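Local coordinates for type 2A phosphatase-associated protein 42 (Saccharomyces cerevisiae, PDB 2V0P), which associates with type 2A phosphatase catalytic subunits, inhibits the phosphatase SIT4 and takes part in negative regulation of the TOR pathway in yeast, at residues 178-183 / 205-210; 123-128 / 211-216; 81-86 / 101-106. All coordinates share one frame; numbering follows the deposited sequence.

Contact 1: 178-183 / 205-210; sequences TKLHCL and LMRLHH. With ZN (zinc ion), chain C.
Arg207 lays its backbone and CB against CD1 of Leu180 and carries its guanidinium onward to Glu184, where NH2 forms a salt bridge just past the end of 178-183. This polar grip borders an otherwise apolar contact. Leu180 is wedged in the middle: its CB meets CG of Met206 at 3.8 Å, while CD2 reaches CB of His210 at 3.6 Å, crossing that side chain at about a right angle. Met206, modelled as selenomethionine, places CG opposite its backbone N (chi1 -169°) and then bends twice. CG thereby lies 3.6 Å from the backbone N of Leu180, and the selenium and terminal methyl turn against the chain of Lys179. There the packing is tight, with CE of Met206 3.5 Å from CE of Lys179. CD1 of Leu183 covers the root of Met206, 3.7 Å from its CB. The zinc ion beside SG of Cys182 lies apart from this contact, and its modelled sulfur distance is too short to be sound. The two helical segments run roughly antiparallel, at 148°, their axes approaching to 9.3 Å, joining helices 156-186 and 199-231, while Leu208 packs on Phe114 and Leu118 of helix 93-120.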
loop_
_atom_site.group_PDB
_atom_site.type_symbol
_atom_site.label_atom_id
_atom_site.label_comp_id
_atom_site.label_asym_id
_atom_site.label_seq_id
_atom_site.Cartn_x
_atom_site.Cartn_y
_atom_site.Cartn_z
ATOM N N THR A 178 -5.618 -26.478 -8.672
ATOM C CA THR A 178 -5.391 -27.901 -8.572
ATOM C C THR A 178 -6.242 -28.658 -9.582
ATOM O O THR A 178 -5.737 -29.556 -10.223
ATOM C CB THR A 178 -5.652 -28.437 -7.140
ATOM O OG1 THR A 178 -4.880 -27.666 -6.217
ATOM C CG2 THR A 178 -5.248 -29.881 -7.011
ATOM N N LYS A 179 -7.513 -28.303 -9.723
ATOM C CA LYS A 179 -8.363 -28.934 -10.731
ATOM C C LYS A 179 -7.791 -28.725 -12.148
ATOM O O LYS A 179 -7.714 -29.670 -12.941
ATOM C CB LYS A 179 -9.814 -28.462 -10.631
ATOM C CG LYS A 179 -10.593 -29.123 -9.510
ATOM C CD LYS A 179 -11.810 -28.287 -9.070
ATOM C CE LYS A 179 -12.970 -28.354 -10.071
ATOM N NZ LYS A 179 -14.198 -27.628 -9.591
ATOM N N LEU A 180 -7.339 -27.518 -12.431
ATOM C CA LEU A 180 -6.669 -27.213 -13.714
ATOM C C LEU A 180 -5.386 -28.020 -13.921
ATOM O O LEU A 180 -5.139 -28.593 -14.985
ATOM C CB LEU A 180 -6.395 -25.716 -13.804
ATOM C CG LEU A 180 -5.589 -25.205 -15.006
ATOM C CD1 LEU A 180 -6.201 -25.700 -16.304
ATOM C CD2 LEU A 180 -5.536 -23.747 -14.989
ATOM N N HIS A 181 -4.579 -28.085 -12.874
ATOM C CA HIS A 181 -3.369 -28.872 -12.870
ATOM C C HIS A 181 -3.652 -30.347 -13.203
ATOM O O HIS A 181 -3.052 -30.881 -14.138
ATOM C CB HIS A 181 -2.674 -28.706 -11.501
ATOM C CG HIS A 181 -1.272 -29.220 -11.448
ATOM N ND1 HIS A 181 -0.386 -29.092 -12.497
ATOM C CD2 HIS A 181 -0.595 -29.848 -10.461
ATOM C CE1 HIS A 181 0.769 -29.637 -12.164
ATOM N NE2 HIS A 181 0.672 -30.093 -10.931
ATOM N N CYS A 182 -4.551 -31.008 -12.468
ATOM C CA CYS A 182 -4.803 -32.454 -12.718
ATOM C C CYS A 182 -5.328 -32.660 -14.187
ATOM O O CYS A 182 -4.937 -33.616 -14.851
ATOM C CB CYS A 182 -5.613 -33.174 -11.568
ATOM S SG CYS A 182 -4.772 -34.532 -10.349
ATOM N N LEU A 183 -6.148 -31.743 -14.692
ATOM C CA LEU A 183 -6.609 -31.734 -16.109
ATOM C C LEU A 183 -5.493 -31.636 -17.137
ATOM O O LEU A 183 -5.379 -32.508 -17.993
ATOM C CB LEU A 183 -7.662 -30.678 -16.360
ATOM C CG LEU A 183 -9.079 -30.996 -15.908
ATOM C CD1 LEU A 183 -9.940 -29.758 -15.885
ATOM C CD2 LEU A 183 -9.722 -32.088 -16.729
ATOM N N LEU A 205 -12.295 -24.589 -20.327
ATOM C CA LEU A 205 -13.211 -23.986 -19.390
ATOM C C LEU A 205 -12.580 -23.809 -18.018
ATOM O O LEU A 205 -12.815 -22.808 -17.441
ATOM C CB LEU A 205 -14.501 -24.747 -19.254
ATOM C CG LEU A 205 -15.343 -24.716 -20.547
ATOM C CD1 LEU A 205 -16.385 -25.762 -20.478
ATOM C CD2 LEU A 205 -15.951 -23.343 -20.755
HETATM N N MSE A 206 -11.883 -24.825 -17.517
HETATM C CA MSE A 206 -11.189 -24.751 -16.214
HETATM C C MSE A 206 -10.082 -23.708 -16.290
HETATM O O MSE A 206 -9.753 -23.040 -15.296
HETATM C CB MSE A 206 -10.615 -26.117 -15.798
HETATM C CG MSE A 206 -10.112 -26.182 -14.333
HETATM SE SE MSE A 206 -11.590 -25.874 -13.081
HETATM C CE MSE A 206 -12.647 -27.490 -13.404
ATOM N N ARG A 207 -9.458 -23.610 -17.448
ATOM C CA ARG A 207 -8.426 -22.644 -17.605
ATOM C C ARG A 207 -9.044 -21.206 -17.453
ATOM O O ARG A 207 -8.557 -20.379 -16.677
ATOM C CB ARG A 207 -7.648 -22.944 -18.878
ATOM C CG ARG A 207 -6.581 -21.965 -19.239
ATOM C CD ARG A 207 -5.746 -22.558 -20.354
ATOM N NE ARG A 207 -4.983 -23.695 -19.852
ATOM C CZ ARG A 207 -4.587 -24.735 -20.579
ATOM N NH1 ARG A 207 -4.882 -24.829 -21.877
ATOM N NH2 ARG A 207 -3.894 -25.700 -19.991
ATOM N N LEU A 208 -10.175 -20.949 -18.103
ATOM C CA LEU A 208 -10.825 -19.647 -17.944
ATOM C C LEU A 208 -11.168 -19.415 -16.456
ATOM O O LEU A 208 -11.039 -18.322 -15.944
ATOM C CB LEU A 208 -12.086 -19.542 -18.826
ATOM C CG LEU A 208 -11.700 -19.522 -20.301
ATOM C CD1 LEU A 208 -13.008 -19.566 -21.130
ATOM C CD2 LEU A 208 -10.906 -18.350 -20.744
ATOM N N HIS A 209 -11.625 -20.472 -15.798
ATOM C CA HIS A 209 -12.005 -20.395 -14.404
ATOM C C HIS A 209 -10.800 -19.875 -13.572
ATOM O O HIS A 209 -10.989 -19.004 -12.801
ATOM C CB HIS A 209 -12.486 -21.765 -13.918
ATOM C CG HIS A 209 -13.289 -21.706 -12.662
ATOM N ND1 HIS A 209 -14.142 -22.719 -12.274
ATOM C CD2 HIS A 209 -13.418 -20.728 -11.739
ATOM C CE1 HIS A 209 -14.713 -22.383 -11.131
ATOM N NE2 HIS A 209 -14.297 -21.180 -10.796
ATOM N N HIS A 210 -9.603 -20.385 -13.822
ATOM C CA HIS A 210 -8.426 -20.113 -13.046
ATOM C C HIS A 210 -8.077 -18.670 -13.370
ATOM O O HIS A 210 -7.837 -17.909 -12.474
ATOM C CB HIS A 210 -7.317 -21.085 -13.404
ATOM C CG HIS A 210 -5.962 -20.639 -13.011
ATOM N ND1 HIS A 210 -4.985 -20.333 -13.933
ATOM C CD2 HIS A 210 -5.423 -20.388 -11.797
ATOM C CE1 HIS A 210 -3.899 -19.920 -13.302
ATOM N NE2 HIS A 210 -4.141 -19.947 -12.005
HETATM ZN ZN ZN C . -3.434 -34.441 -9.887
#

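Contact 2: 123-128 / 211-216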
loop_
_atom_site.group_PDB
_atom_site.type_symbol
_atom_site.label_atom_id
_atom_site.label_comp_id
_atom_site.label_asym_id
_atom_site.label_seq_id
_atom_site.Cartn_x
_atom_site.Cartn_y
_atom_site.Cartn_z
ATOM N N LEU A 123 -20.423 -17.631 -17.238
ATOM C CA LEU A 123 -19.329 -18.479 -16.824
ATOM C C LEU A 123 -18.688 -18.038 -15.512
ATOM O O LEU A 123 -17.899 -18.752 -14.942
ATOM C CB LEU A 123 -18.253 -18.604 -17.914
ATOM C CG LEU A 123 -18.577 -19.504 -19.109
ATOM C CD1 LEU A 123 -17.569 -19.333 -20.233
ATOM C CD2 LEU A 123 -18.656 -20.957 -18.648
ATOM N N LEU A 124 -19.083 -16.895 -15.010
ATOM C CA LEU A 124 -18.334 -16.273 -13.944
ATOM C C LEU A 124 -18.650 -16.886 -12.549
ATOM O O LEU A 124 -19.750 -16.817 -12.075
ATOM C CB LEU A 124 -18.517 -14.742 -14.006
ATOM C CG LEU A 124 -17.437 -13.891 -13.288
ATOM C CD1 LEU A 124 -16.032 -14.220 -13.760
ATOM C CD2 LEU A 124 -17.718 -12.406 -13.429
ATOM N N ASP A 125 -17.667 -17.530 -11.959
ATOM C CA ASP A 125 -17.673 -17.884 -10.541
ATOM C C ASP A 125 -18.383 -16.800 -9.710
ATOM O O ASP A 125 -18.080 -15.620 -9.850
ATOM C CB ASP A 125 -16.221 -18.010 -10.076
ATOM C CG ASP A 125 -16.083 -18.736 -8.752
ATOM O OD1 ASP A 125 -16.786 -18.364 -7.796
ATOM O OD2 ASP A 125 -15.252 -19.662 -8.663
ATOM N N PRO A 126 -19.324 -17.187 -8.844
ATOM C CA PRO A 126 -20.044 -16.123 -8.169
ATOM C C PRO A 126 -19.138 -15.313 -7.207
ATOM O O PRO A 126 -19.418 -14.159 -6.952
ATOM C CB PRO A 126 -21.158 -16.858 -7.457
ATOM C CG PRO A 126 -20.628 -18.217 -7.234
ATOM C CD PRO A 126 -19.755 -18.519 -8.388
ATOM N N LEU A 127 -18.057 -15.912 -6.720
ATOM C CA LEU A 127 -17.079 -15.237 -5.911
ATOM C C LEU A 127 -16.465 -14.075 -6.703
ATOM O O LEU A 127 -16.205 -12.979 -6.168
ATOM C CB LEU A 127 -15.991 -16.213 -5.492
ATOM C CG LEU A 127 -14.921 -15.725 -4.475
ATOM C CD1 LEU A 127 -14.323 -16.871 -3.687
ATOM C CD2 LEU A 127 -13.808 -14.944 -5.152
ATOM N N VAL A 128 -16.228 -14.317 -7.989
ATOM C CA VAL A 128 -15.586 -13.303 -8.812
ATOM C C VAL A 128 -16.614 -12.312 -9.216
ATOM O O VAL A 128 -16.348 -11.117 -9.237
ATOM C CB VAL A 128 -14.869 -13.920 -10.027
ATOM C CG1 VAL A 128 -14.298 -12.821 -10.958
ATOM C CG2 VAL A 128 -13.745 -14.816 -9.577
ATOM N N PHE A 211 -8.154 -18.316 -14.665
ATOM C CA PHE A 211 -7.939 -16.932 -15.089
ATOM C C PHE A 211 -8.808 -15.877 -14.382
ATOM O O PHE A 211 -8.298 -14.816 -13.984
ATOM C CB PHE A 211 -8.013 -16.821 -16.604
ATOM C CG PHE A 211 -6.988 -17.613 -17.316
ATOM C CD1 PHE A 211 -5.883 -18.091 -16.693
ATOM C CD2 PHE A 211 -7.122 -17.815 -18.718
ATOM C CE1 PHE A 211 -4.888 -18.811 -17.411
ATOM C CE2 PHE A 211 -6.174 -18.504 -19.426
ATOM C CZ PHE A 211 -5.056 -19.018 -18.793
ATOM N N SER A 212 -10.090 -16.155 -14.209
ATOM C CA SER A 212 -10.979 -15.241 -13.571
ATOM C C SER A 212 -10.585 -15.031 -12.089
ATOM O O SER A 212 -10.653 -13.912 -11.608
ATOM C CB SER A 212 -12.438 -15.707 -13.696
ATOM O OG SER A 212 -12.686 -16.721 -12.773
ATOM N N LEU A 213 -10.138 -16.077 -11.414
ATOM C CA LEU A 213 -9.684 -15.942 -10.054
ATOM C C LEU A 213 -8.335 -15.143 -10.034
ATOM O O LEU A 213 -8.255 -14.210 -9.308
ATOM C CB LEU A 213 -9.605 -17.282 -9.373
ATOM C CG LEU A 213 -11.039 -17.845 -9.164
ATOM C CD1 LEU A 213 -10.959 -19.311 -9.103
ATOM C CD2 LEU A 213 -11.667 -17.313 -7.852
ATOM N N ASP A 214 -7.354 -15.517 -10.853
ATOM C CA ASP A 214 -6.096 -14.829 -10.973
ATOM C C ASP A 214 -6.325 -13.356 -11.184
ATOM O O ASP A 214 -5.670 -12.569 -10.568
ATOM C CB ASP A 214 -5.278 -15.366 -12.180
ATOM C CG ASP A 214 -3.825 -14.823 -12.201
ATOM O OD1 ASP A 214 -3.143 -14.927 -11.146
ATOM O OD2 ASP A 214 -3.371 -14.313 -13.252
ATOM N N THR A 215 -7.278 -13.002 -12.035
ATOM C CA THR A 215 -7.659 -11.619 -12.388
ATOM C C THR A 215 -7.945 -10.762 -11.163
ATOM O O THR A 215 -7.505 -9.628 -11.087
ATOM C CB THR A 215 -8.862 -11.616 -13.401
ATOM O OG1 THR A 215 -8.386 -12.163 -14.603
ATOM C CG2 THR A 215 -9.412 -10.234 -13.723
ATOM N N ILE A 216 -8.670 -11.302 -10.194
ATOM C CA ILE A 216 -8.959 -10.511 -9.028
ATOM C C ILE A 216 -7.629 -10.054 -8.368
ATOM O O ILE A 216 -7.528 -8.925 -8.037
ATOM C CB ILE A 216 -9.903 -11.224 -8.028
ATOM C CG1 ILE A 216 -11.309 -11.425 -8.628
ATOM C CG2 ILE A 216 -9.948 -10.466 -6.687
ATOM C CD1 ILE A 216 -12.008 -10.229 -9.137
HETATM O O HOH W 1 -15.200 -18.041 -13.506
#
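Val128 enters the contact from the first turn of helix 126-133 and, beyond CB, divides its two methyls between three residues of 211-216. CG1, trans to the backbone N (chi1 175°), slides along Ile216 and meets CD1 of that residue at 3.9 Å. CG2 touches CD2 of Leu213 at 3.7 Å and also lies against the backbone O of Ser212. Trimming Val128 to an alanine is likely to leave CD2 of Leu213 and CD1 of Ile216 without their methyl partners and to open a gap between the helices. Leu127 adds a lighter touch: its side chain crosses that of Leu213 at about a right angle, CD2 to CD2 4.2 Å, and CD1 of Leu124 rests 3.9 Å from CB of Ser212. A single water bridges the segments: it accepts from Asp125 N at 3.0 Å and donates to Ser212 OG at 2.9 Å, the same hydroxyl being bonded to His209 O. Asp125 N-caps the helix, OD1 accepting from Leu127 N at 3.0 Å on its anti side. Its other oxygen, OD2, takes a salt bridge from Arg172 and a hydrogen bond from His209. Methyl packing thus lies beside a buried carboxylate whose negative charge is probably stabilised by Arg172 and by bonds to both oxygens.

Contact 3: 81-86 / 101-106; sequences LLISRR and LIYLKK
Arg86 presses CB onto one face of the Tyr103 ring, close to its centre: a CH-pi contact 3.5 Å from that CB to the ring centroid and only 10° off the normal. The arginine chain then bends at chi2 and chi3, carrying the guanidinium outward to the hydroxyl end of the ring, where Tyr103 OH lies over one of its faces, the two planes 45° apart. Arg86 NH2 comes to 3.3 Å from Tyr103 OH at too poor an angle for a hydrogen bond; the polar hold is instead on Gln32, which accepts from NH1. Equally close is CG2 of Ile83, which sits 3.3 Å from the backbone O of Tyr103. Away from these points the fit slackens. Ile83 CG2 meets the exposed Lys106 at CB alone, 3.9 Å away, and the rest of that lysine leads outward. CD2 of Leu104 comes no nearer than 4.1 Å to Ser84 O. Lys100 bonds to the backbone oxygens of both Ser84 and Arg86. Ile83 to Arg86 form a type I beta turn, and the packing of 81-86 on helix 93-120 pairs two successive helices, consistent with the tetratricopeptide repeat-like fold of this domain.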
loop_
_atom_site.group_PDB
_atom_site.type_symbol
_atom_site.label_atom_id
_atom_site.label_comp_id
_atom_site.label_asym_id
_atom_site.label_seq_id
_atom_site.Cartn_x
_atom_site.Cartn_y
_atom_site.Cartn_z
ATOM N N LEU A 81 -2.581 -8.851 -18.604
ATOM C CA LEU A 81 -1.305 -9.290 -18.162
ATOM C C LEU A 81 -0.127 -8.571 -18.904
ATOM O O LEU A 81 0.879 -8.177 -18.291
ATOM C CB LEU A 81 -1.191 -10.767 -18.334
ATOM C CG LEU A 81 -2.016 -11.712 -17.494
ATOM C CD1 LEU A 81 -1.693 -13.082 -17.961
ATOM C CD2 LEU A 81 -1.677 -11.517 -15.999
ATOM N N LEU A 82 -0.265 -8.418 -20.209
ATOM C CA LEU A 82 0.814 -7.810 -20.976
ATOM C C LEU A 82 0.924 -6.323 -20.732
ATOM O O LEU A 82 2.009 -5.850 -20.544
ATOM C CB LEU A 82 0.612 -8.069 -22.487
ATOM C CG LEU A 82 0.622 -9.544 -22.889
ATOM C CD1 LEU A 82 -0.048 -9.636 -24.255
ATOM C CD2 LEU A 82 1.931 -10.054 -23.019
ATOM N N ILE A 83 -0.191 -5.613 -20.771
ATOM C CA ILE A 83 -0.231 -4.199 -20.575
ATOM C C ILE A 83 0.300 -3.790 -19.176
ATOM O O ILE A 83 1.014 -2.852 -19.058
ATOM C CB ILE A 83 -1.629 -3.633 -20.802
ATOM C CG1 ILE A 83 -2.066 -3.875 -22.263
ATOM C CG2 ILE A 83 -1.629 -2.091 -20.559
ATOM C CD1 ILE A 83 -3.341 -3.450 -22.549
ATOM N N SER A 84 -0.024 -4.541 -18.137
ATOM C CA SER A 84 0.448 -4.131 -16.796
ATOM C C SER A 84 1.978 -4.086 -16.709
ATOM O O SER A 84 2.542 -3.479 -15.786
ATOM C CB SER A 84 -0.137 -5.064 -15.740
ATOM O OG SER A 84 0.434 -6.319 -15.850
ATOM N N ARG A 85 2.643 -4.675 -17.722
ATOM C CA ARG A 85 4.055 -4.855 -17.721
ATOM C C ARG A 85 4.839 -3.768 -18.553
ATOM O O ARG A 85 6.033 -3.729 -18.506
ATOM C CB ARG A 85 4.410 -6.260 -18.199
ATOM C CG ARG A 85 4.334 -7.350 -17.198
ATOM C CD ARG A 85 4.200 -8.724 -17.835
ATOM N NE ARG A 85 4.259 -9.761 -16.803
ATOM C CZ ARG A 85 3.252 -10.110 -16.023
ATOM N NH1 ARG A 85 2.057 -9.565 -16.168
ATOM N NH2 ARG A 85 3.427 -11.028 -15.079
ATOM N N ARG A 86 4.109 -2.938 -19.282
ATOM C CA ARG A 86 4.640 -1.862 -20.083
ATOM C C ARG A 86 5.250 -0.784 -19.189
ATOM O O ARG A 86 4.758 -0.533 -18.123
ATOM C CB ARG A 86 3.527 -1.278 -20.948
ATOM C CG ARG A 86 3.138 -2.211 -22.091
ATOM C CD ARG A 86 4.167 -2.091 -23.245
ATOM N NE ARG A 86 4.036 -0.874 -24.022
ATOM C CZ ARG A 86 5.069 -0.141 -24.456
ATOM N NH1 ARG A 86 6.317 -0.483 -24.164
ATOM N NH2 ARG A 86 4.855 0.954 -25.178
ATOM N N LEU A 101 0.757 4.974 -15.099
ATOM C CA LEU A 101 -0.588 5.010 -14.556
ATOM C C LEU A 101 -1.567 4.672 -15.641
ATOM O O LEU A 101 -2.527 3.928 -15.422
ATOM C CB LEU A 101 -0.907 6.387 -13.984
ATOM C CG LEU A 101 -0.009 6.960 -12.852
ATOM C CD1 LEU A 101 -0.634 8.147 -12.347
ATOM C CD2 LEU A 101 0.210 5.947 -11.786
ATOM N N ILE A 102 -1.301 5.211 -16.837
ATOM C CA ILE A 102 -2.091 4.849 -18.005
ATOM C C ILE A 102 -2.060 3.319 -18.296
ATOM O O ILE A 102 -3.095 2.750 -18.402
ATOM C CB ILE A 102 -1.674 5.642 -19.228
ATOM C CG1 ILE A 102 -2.235 7.029 -19.115
ATOM C CG2 ILE A 102 -2.235 4.926 -20.539
ATOM C CD1 ILE A 102 -1.526 8.051 -20.000
ATOM N N TYR A 103 -0.892 2.702 -18.401
ATOM C CA TYR A 103 -0.752 1.283 -18.462
ATOM C C TYR A 103 -1.561 0.509 -17.399
ATOM O O TYR A 103 -2.282 -0.444 -17.752
ATOM C CB TYR A 103 0.720 0.843 -18.449
ATOM C CG TYR A 103 1.502 1.389 -19.645
ATOM C CD1 TYR A 103 0.920 1.517 -20.908
ATOM C CD2 TYR A 103 2.807 1.841 -19.480
ATOM C CE1 TYR A 103 1.672 2.032 -22.011
ATOM C CE2 TYR A 103 3.535 2.365 -20.559
ATOM C CZ TYR A 103 2.979 2.473 -21.787
ATOM O OH TYR A 103 3.764 3.017 -22.809
ATOM N N LEU A 104 -1.509 0.954 -16.142
ATOM C CA LEU A 104 -2.175 0.196 -15.087
ATOM C C LEU A 104 -3.664 0.315 -15.236
ATOM O O LEU A 104 -4.340 -0.640 -14.959
ATOM C CB LEU A 104 -1.717 0.570 -13.648
ATOM C CG LEU A 104 -0.250 0.291 -13.382
ATOM C CD1 LEU A 104 0.237 0.952 -12.061
ATOM C CD2 LEU A 104 0.132 -1.144 -13.484
ATOM N N LYS A 105 -4.121 1.481 -15.648
ATOM C CA LYS A 105 -5.514 1.762 -15.936
ATOM C C LYS A 105 -6.024 0.849 -17.073
ATOM O O LYS A 105 -7.043 0.147 -16.948
ATOM C CB LYS A 105 -5.656 3.230 -16.357
ATOM C CG LYS A 105 -7.057 3.672 -16.576
ATOM C CD LYS A 105 -7.179 5.186 -16.535
ATOM C CE LYS A 105 -8.571 5.625 -16.063
ATOM N NZ LYS A 105 -8.846 5.274 -14.618
ATOM N N LYS A 106 -5.273 0.865 -18.153
ATOM C CA LYS A 106 -5.574 0.018 -19.334
ATOM C C LYS A 106 -5.525 -1.488 -19.036
ATOM O O LYS A 106 -6.385 -2.200 -19.491
ATOM C CB LYS A 106 -4.627 0.368 -20.474
ATOM C CG LYS A 106 -4.832 1.738 -21.049
ATOM C CD LYS A 106 -6.272 1.973 -21.503
ATOM C CE LYS A 106 -6.310 2.987 -22.641
ATOM N NZ LYS A 106 -7.629 3.685 -22.723
#

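The three contacts belong to the all-helical N-terminal domain of Tap42. Contact 3 closes first along the chain; contact 1 lies nested inside the longer loop closed by contact 2. Contacts 1 and 2 use consecutive parts of helix 199-231, their centres about 12 Å apart, and also meet where Leu205 packs on Leu123. Contact 3 is on the other side of the chain's centre, about 20 Å from contact 2 and 26 Å from contact 1, centre to centre. It touches contact 2 through Leu81 and Asp214. Contacts 1 and 3 pair successive helices, whereas contact 2 joins parts far apart in the chain; helix 199-231 serves contacts 1 and 2 and touches side chains of contact 3, consistent with one TPR-like body.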